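Local coordinates for glycosyl hydrolase family 2, TIM barrel domain protein (Parabacteroides merdae ATCC 43184, PDB 6DXU) that probably hydrolyses beta-D-glucuronides, releasing glucuronic acid, as a gut bacterial beta-glucuronidase of glycoside hydrolase family 2, at residues 348-353 / 617-622; 705-710 / 716-721. One frame throughout, in Å; residues are numbered along the deposited sequence.

Contact 1: residues 348-353 / 617-622; sequences MRREMR and RDFTPK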
loop_
_atom_site.group_PDB
_atom_site.type_symbol
_atom_site.label_atom_id
_atom_site.label_comp_id
_atom_site.label_asym_id
_atom_site.label_seq_id
_atom_site.Cartn_x
_atom_site.Cartn_y
_atom_site.Cartn_z
ATOM N N MET D 348 -3.464 43.038 8.578
ATOM C CA MET D 348 -2.312 42.728 9.423
ATOM C C MET D 348 -1.506 43.980 9.768
ATOM O O MET D 348 -1.073 44.148 10.917
ATOM C CB MET D 348 -1.417 41.702 8.726
ATOM C CG MET D 348 -2.105 40.354 8.466
ATOM S SD MET D 348 -0.911 39.256 7.672
ATOM C CE MET D 348 -1.963 38.176 6.698
ATOM N N ARG D 349 -1.260 44.854 8.789
ATOM C CA ARG D 349 -0.511 46.084 9.081
ATOM C C ARG D 349 -1.236 46.928 10.128
ATOM O O ARG D 349 -0.611 47.461 11.058
ATOM C CB ARG D 349 -0.307 46.911 7.807
ATOM C CG ARG D 349 0.485 46.224 6.719
ATOM C CD ARG D 349 0.869 47.161 5.568
ATOM N NE ARG D 349 2.186 47.743 5.831
ATOM C CZ ARG D 349 3.326 47.070 5.665
ATOM N NH1 ARG D 349 3.302 45.807 5.223
ATOM N NH2 ARG D 349 4.489 47.650 5.936
ATOM N N ARG D 350 -2.555 47.065 9.994
ATOM C CA ARG D 350 -3.308 47.858 10.964
ATOM C C ARG D 350 -3.205 47.258 12.357
ATOM O O ARG D 350 -2.985 47.983 13.339
ATOM C CB ARG D 350 -4.773 47.972 10.532
ATOM C CG ARG D 350 -5.671 48.667 11.554
ATOM C CD ARG D 350 -7.040 48.949 10.978
ATOM N NE ARG D 350 -7.918 49.620 11.938
ATOM C CZ ARG D 350 -9.227 49.784 11.761
ATOM N NH1 ARG D 350 -9.812 49.316 10.664
ATOM N NH2 ARG D 350 -9.953 50.405 12.687
ATOM N N GLU D 351 -3.338 45.928 12.461
ATOM C CA GLU D 351 -3.273 45.271 13.764
ATOM C C GLU D 351 -1.905 45.451 14.409
ATOM O O GLU D 351 -1.801 45.730 15.612
ATOM C CB GLU D 351 -3.593 43.771 13.639
ATOM C CG GLU D 351 -3.732 43.126 15.010
ATOM C CD GLU D 351 -4.141 41.671 14.957
ATOM O OE1 GLU D 351 -4.927 41.299 14.057
ATOM O OE2 GLU D 351 -3.676 40.904 15.822
ATOM N N MET D 352 -0.841 45.228 13.640
ATOM C CA MET D 352 0.492 45.324 14.226
ATOM C C MET D 352 0.835 46.769 14.568
ATOM O O MET D 352 1.512 47.024 15.564
ATOM C CB MET D 352 1.536 44.721 13.284
ATOM C CG MET D 352 1.324 43.206 12.988
ATOM S SD MET D 352 1.180 42.200 14.483
ATOM C CE MET D 352 2.808 42.479 15.194
ATOM N N ARG D 353 0.370 47.720 13.758
ATOM C CA ARG D 353 0.537 49.128 14.108
ATOM C C ARG D 353 -0.195 49.472 15.407
ATOM O O ARG D 353 0.333 50.220 16.242
ATOM C CB ARG D 353 0.050 50.001 12.950
ATOM C CG ARG D 353 -0.038 51.497 13.286
ATOM C CD ARG D 353 1.291 52.159 12.978
ATOM N NE ARG D 353 2.076 52.346 14.190
ATOM C CZ ARG D 353 3.396 52.493 14.213
ATOM N NH1 ARG D 353 4.019 52.671 15.371
ATOM N NH2 ARG D 353 4.092 52.443 13.085
ATOM N N ARG D 617 -12.708 41.952 18.069
ATOM C CA ARG D 617 -12.341 41.146 16.911
ATOM C C ARG D 617 -12.410 41.931 15.607
ATOM O O ARG D 617 -11.894 41.457 14.586
ATOM C CB ARG D 617 -13.240 39.893 16.869
ATOM C CG ARG D 617 -12.747 38.768 15.976
ATOM C CD ARG D 617 -13.575 37.493 16.198
ATOM N NE ARG D 617 -13.216 36.400 15.293
ATOM C CZ ARG D 617 -13.990 35.978 14.294
ATOM N NH1 ARG D 617 -15.175 36.555 14.065
ATOM N NH2 ARG D 617 -13.581 34.973 13.524
ATOM N N ASP D 618 -13.000 43.134 15.621
ATOM C CA ASP D 618 -13.067 43.995 14.450
ATOM C C ASP D 618 -12.111 45.191 14.530
ATOM O O ASP D 618 -12.255 46.139 13.747
ATOM C CB ASP D 618 -14.505 44.481 14.250
ATOM C CG ASP D 618 -14.973 45.417 15.363
ATOM O OD1 ASP D 618 -14.213 45.668 16.332
ATOM O OD2 ASP D 618 -16.125 45.882 15.275
ATOM N N PHE D 619 -11.157 45.173 15.459
ATOM C CA PHE D 619 -10.135 46.207 15.723
ATOM C C PHE D 619 -10.626 47.322 16.652
ATOM O O PHE D 619 -9.845 48.248 16.926
ATOM C CB PHE D 619 -9.563 46.867 14.450
ATOM C CG PHE D 619 -8.701 45.957 13.622
ATOM C CD1 PHE D 619 -7.852 45.046 14.235
ATOM C CD2 PHE D 619 -8.728 46.024 12.234
ATOM C CE1 PHE D 619 -7.040 44.199 13.476
ATOM C CE2 PHE D 619 -7.917 45.188 11.462
ATOM C CZ PHE D 619 -7.068 44.279 12.084
ATOM N N THR D 620 -11.860 47.291 17.131
ATOM C CA THR D 620 -12.299 48.358 18.032
ATOM C C THR D 620 -11.566 48.223 19.358
ATOM O O THR D 620 -11.694 47.185 20.018
ATOM C CB THR D 620 -13.803 48.315 18.271
ATOM O OG1 THR D 620 -14.484 48.283 17.014
ATOM C CG2 THR D 620 -14.240 49.570 19.064
ATOM N N PRO D 621 -10.810 49.226 19.792
ATOM C CA PRO D 621 -10.118 49.110 21.080
ATOM C C PRO D 621 -11.115 49.028 22.224
ATOM O O PRO D 621 -12.142 49.712 22.227
ATOM C CB PRO D 621 -9.292 50.401 21.156
ATOM C CG PRO D 621 -9.340 51.005 19.786
ATOM C CD PRO D 621 -10.576 50.527 19.142
ATOM N N LYS D 622 -10.803 48.181 23.200
ATOM C CA LYS D 622 -11.521 48.162 24.466
ATOM C C LYS D 622 -10.899 49.176 25.423
ATOM O O LYS D 622 -9.840 49.743 25.157
ATOM C CB LYS D 622 -11.497 46.764 25.087
ATOM C CG LYS D 622 -12.164 45.669 24.247
ATOM C CD LYS D 622 -12.326 44.405 25.071
ATOM C CE LYS D 622 -12.525 43.170 24.209
ATOM N NZ LYS D 622 -12.506 41.936 25.057
HETATM O O HOH W 1 -9.130 50.492 15.561
#
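One water oxygen joins R350 to F619: NH2 of R350 donates to it over 3.0 Å, and the water in turn donates to O of F619 at 2.7 Å. This bridge ties helix 345-357 of the TIM barrel domain to the loop that precedes helix 623-632, where no direct hydrogen bond spans the two segments. Apart from this water, the contact is a single buried phenyl ring met by two consecutive residues of the helix, R350 over one face and E351 near CE1. R350 leaves with CG anti to the backbone N (chi1 174°) and stays extended as far as NE, which lays its aliphatic part over one face of the ring, near the rim; its CD is 3.6 Å from CD2 of F619. The guanidinium then turns one of its own faces to CD2, but with the two planes 45° apart it forms no parallel stack. E351 approaches differently. Its CB comes in obliquely, 3.5 Å from CE1 of F619, while OE1 lies at the ring edge, in the ring plane, 3.6 Å from the same CE1. Both carboxylate oxygens have salt-bridge partners, K594 at OE1 and R332 at OE2, so the buried group is probably held ionised. H336 and M354, the latter from the same helix, also touch F619. Within the loop, F619 has positive phi (85°) and sits in the middle of an Asx turn. That turn closes where N of T620 donates to OD1 of D618 at 3.0 Å; OG1 of T620 donates to this same D618 OD1 at 2.7 Å, and both donors reach the oxygen from one face of the carboxylate, above its plane.

Contact 2: residues 705-710 / 716-721; sequences RAVGVK and EVSDVI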
loop_
_atom_site.group_PDB
_atom_site.type_symbol
_atom_site.label_atom_id
_atom_site.label_comp_id
_atom_site.label_asym_id
_atom_site.label_seq_id
_atom_site.Cartn_x
_atom_site.Cartn_y
_atom_site.Cartn_z
ATOM N N ARG D 705 -14.257 65.878 31.277
ATOM C CA ARG D 705 -13.118 66.291 30.482
ATOM C C ARG D 705 -11.864 66.165 31.327
ATOM O O ARG D 705 -11.871 66.474 32.523
ATOM C CB ARG D 705 -13.298 67.739 29.969
ATOM C CG ARG D 705 -12.123 68.266 29.144
ATOM C CD ARG D 705 -12.368 69.698 28.676
ATOM N NE ARG D 705 -13.596 69.813 27.893
ATOM C CZ ARG D 705 -13.640 69.775 26.565
ATOM N NH1 ARG D 705 -12.517 69.629 25.867
ATOM N NH2 ARG D 705 -14.803 69.877 25.930
ATOM N N ALA D 706 -10.787 65.712 30.701
ATOM C CA ALA D 706 -9.521 65.529 31.381
ATOM C C ALA D 706 -8.466 66.228 30.546
ATOM O O ALA D 706 -8.432 66.067 29.324
ATOM C CB ALA D 706 -9.199 64.035 31.561
ATOM N N VAL D 707 -7.617 67.016 31.198
ATOM C CA VAL D 707 -6.556 67.752 30.526
ATOM C C VAL D 707 -5.245 67.347 31.168
ATOM O O VAL D 707 -5.111 67.400 32.396
ATOM C CB VAL D 707 -6.764 69.280 30.621
ATOM C CG1 VAL D 707 -5.639 70.017 29.880
ATOM C CG2 VAL D 707 -8.120 69.665 30.063
ATOM N N GLY D 708 -4.289 66.926 30.352
ATOM C CA GLY D 708 -3.010 66.470 30.859
ATOM C C GLY D 708 -1.853 67.199 30.213
ATOM O O GLY D 708 -1.947 67.700 29.097
ATOM N N VAL D 709 -0.749 67.245 30.941
ATOM C CA VAL D 709 0.509 67.768 30.434
ATOM C C VAL D 709 1.586 66.723 30.698
ATOM O O VAL D 709 1.628 66.114 31.772
ATOM C CB VAL D 709 0.875 69.124 31.080
ATOM C CG1 VAL D 709 0.860 69.016 32.599
ATOM C CG2 VAL D 709 2.248 69.571 30.612
ATOM N N LYS D 710 2.444 66.509 29.713
ATOM C CA LYS D 710 3.601 65.632 29.849
ATOM C C LYS D 710 4.833 66.522 29.780
ATOM O O LYS D 710 5.081 67.170 28.758
ATOM C CB LYS D 710 3.624 64.542 28.777
ATOM C CG LYS D 710 4.415 63.301 29.198
ATOM C CD LYS D 710 4.012 62.051 28.428
ATOM C CE LYS D 710 4.810 60.833 28.880
ATOM N NZ LYS D 710 6.234 60.934 28.513
ATOM N N GLU D 716 0.373 69.244 25.829
ATOM C CA GLU D 716 -0.913 69.139 26.504
ATOM C C GLU D 716 -1.876 68.350 25.624
ATOM O O GLU D 716 -1.959 68.584 24.415
ATOM C CB GLU D 716 -1.503 70.522 26.809
ATOM C CG GLU D 716 -3.008 70.516 27.050
ATOM C CD GLU D 716 -3.566 71.896 27.353
ATOM O OE1 GLU D 716 -2.992 72.590 28.222
ATOM O OE2 GLU D 716 -4.575 72.287 26.720
ATOM N N VAL D 717 -2.602 67.416 26.240
ATOM C CA VAL D 717 -3.580 66.585 25.552
ATOM C C VAL D 717 -4.848 66.544 26.389
ATOM O O VAL D 717 -4.815 66.686 27.613
ATOM C CB VAL D 717 -3.064 65.147 25.304
ATOM C CG1 VAL D 717 -1.957 65.147 24.243
ATOM C CG2 VAL D 717 -2.582 64.529 26.606
ATOM N N SER D 718 -5.970 66.281 25.720
ATOM C CA SER D 718 -7.266 66.287 26.375
ATOM C C SER D 718 -8.100 65.101 25.909
ATOM O O SER D 718 -7.898 64.560 24.821
ATOM C CB SER D 718 -8.036 67.589 26.083
ATOM O OG SER D 718 -7.271 68.714 26.471
ATOM N N ASP D 719 -9.057 64.717 26.757
ATOM C CA ASP D 719 -10.051 63.696 26.451
ATOM C C ASP D 719 -11.386 64.161 27.006
ATOM O O ASP D 719 -11.443 64.862 28.020
ATOM C CB ASP D 719 -9.689 62.326 27.054
ATOM C CG ASP D 719 -10.580 61.217 26.539
ATOM O OD1 ASP D 719 -11.075 61.357 25.400
ATOM O OD2 ASP D 719 -10.809 60.226 27.269
ATOM N N VAL D 720 -12.467 63.729 26.365
ATOM C CA VAL D 720 -13.815 64.126 26.762
ATOM C C VAL D 720 -14.751 62.952 26.542
ATOM O O VAL D 720 -14.718 62.316 25.483
ATOM C CB VAL D 720 -14.331 65.333 25.951
ATOM C CG1 VAL D 720 -15.730 65.712 26.406
ATOM C CG2 VAL D 720 -13.398 66.516 26.060
ATOM N N ILE D 721 -15.611 62.683 27.523
ATOM C CA ILE D 721 -16.682 61.711 27.362
ATOM C C ILE D 721 -17.965 62.329 27.899
ATOM O O ILE D 721 -17.947 63.268 28.698
ATOM C CB ILE D 721 -16.419 60.365 28.073
ATOM C CG1 ILE D 721 -16.409 60.542 29.594
ATOM C CG2 ILE D 721 -15.131 59.724 27.569
ATOM C CD1 ILE D 721 -16.418 59.224 30.356
#
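A706 and D719 form a hydrogen-bonded pair in the antiparallel beta hairpin of strands 700-710 and 715-726, and G708 with V717 forms the next. In the second pair, N of G708 donates to O of V717 at 2.8 Å, with an almost straight N-H...O angle of 172°. The face bearing A706, V717 and D719 is the tightly packed one, set against strand 638-640. A706 and V717 both rest on I638 of that strand, and D719 uses OD2 to accept from NE2 of H643 and the backbone N of I640. The other face, with R705, V707, V709, E716, S718 and V720, is more open to solvent, and its side chains meet mainly across the strand pair. Here CG1 of V707 lies 3.8 Å from CD of E716, whose extended chain crosses it, and CG2 of V707 is equally far from OG of S718. A closer approach marks the far end of this face. R705 bends at chi3 (-57°), bringing its guanidinium over V720, while its NH2 forms a salt bridge with E703. CG2 of V720 then lies over the centre of one guanidinium face, 3.2 Å from NH1 of R705.

Contact 1 is a core contact, about 9 Å from the centre of the folded chain; contact 2 lies toward the surface, and their centres are about 24 Å apart. They share no element and do not touch, the nearest atoms being about 11 Å from each other. Contact 1 joins parts of the chain more than 260 residues apart, and side chains make it: an aromatic ring, charged neighbours and one bridging water. Contact 2 joins two strands linked by a short turn, and main-chain hydrogen bonds set its register. Arginine appears in both, crossing a face of a buried phenyl ring in 348-353 / 617-622 and facing a valine methyl in 705-710 / 716-721.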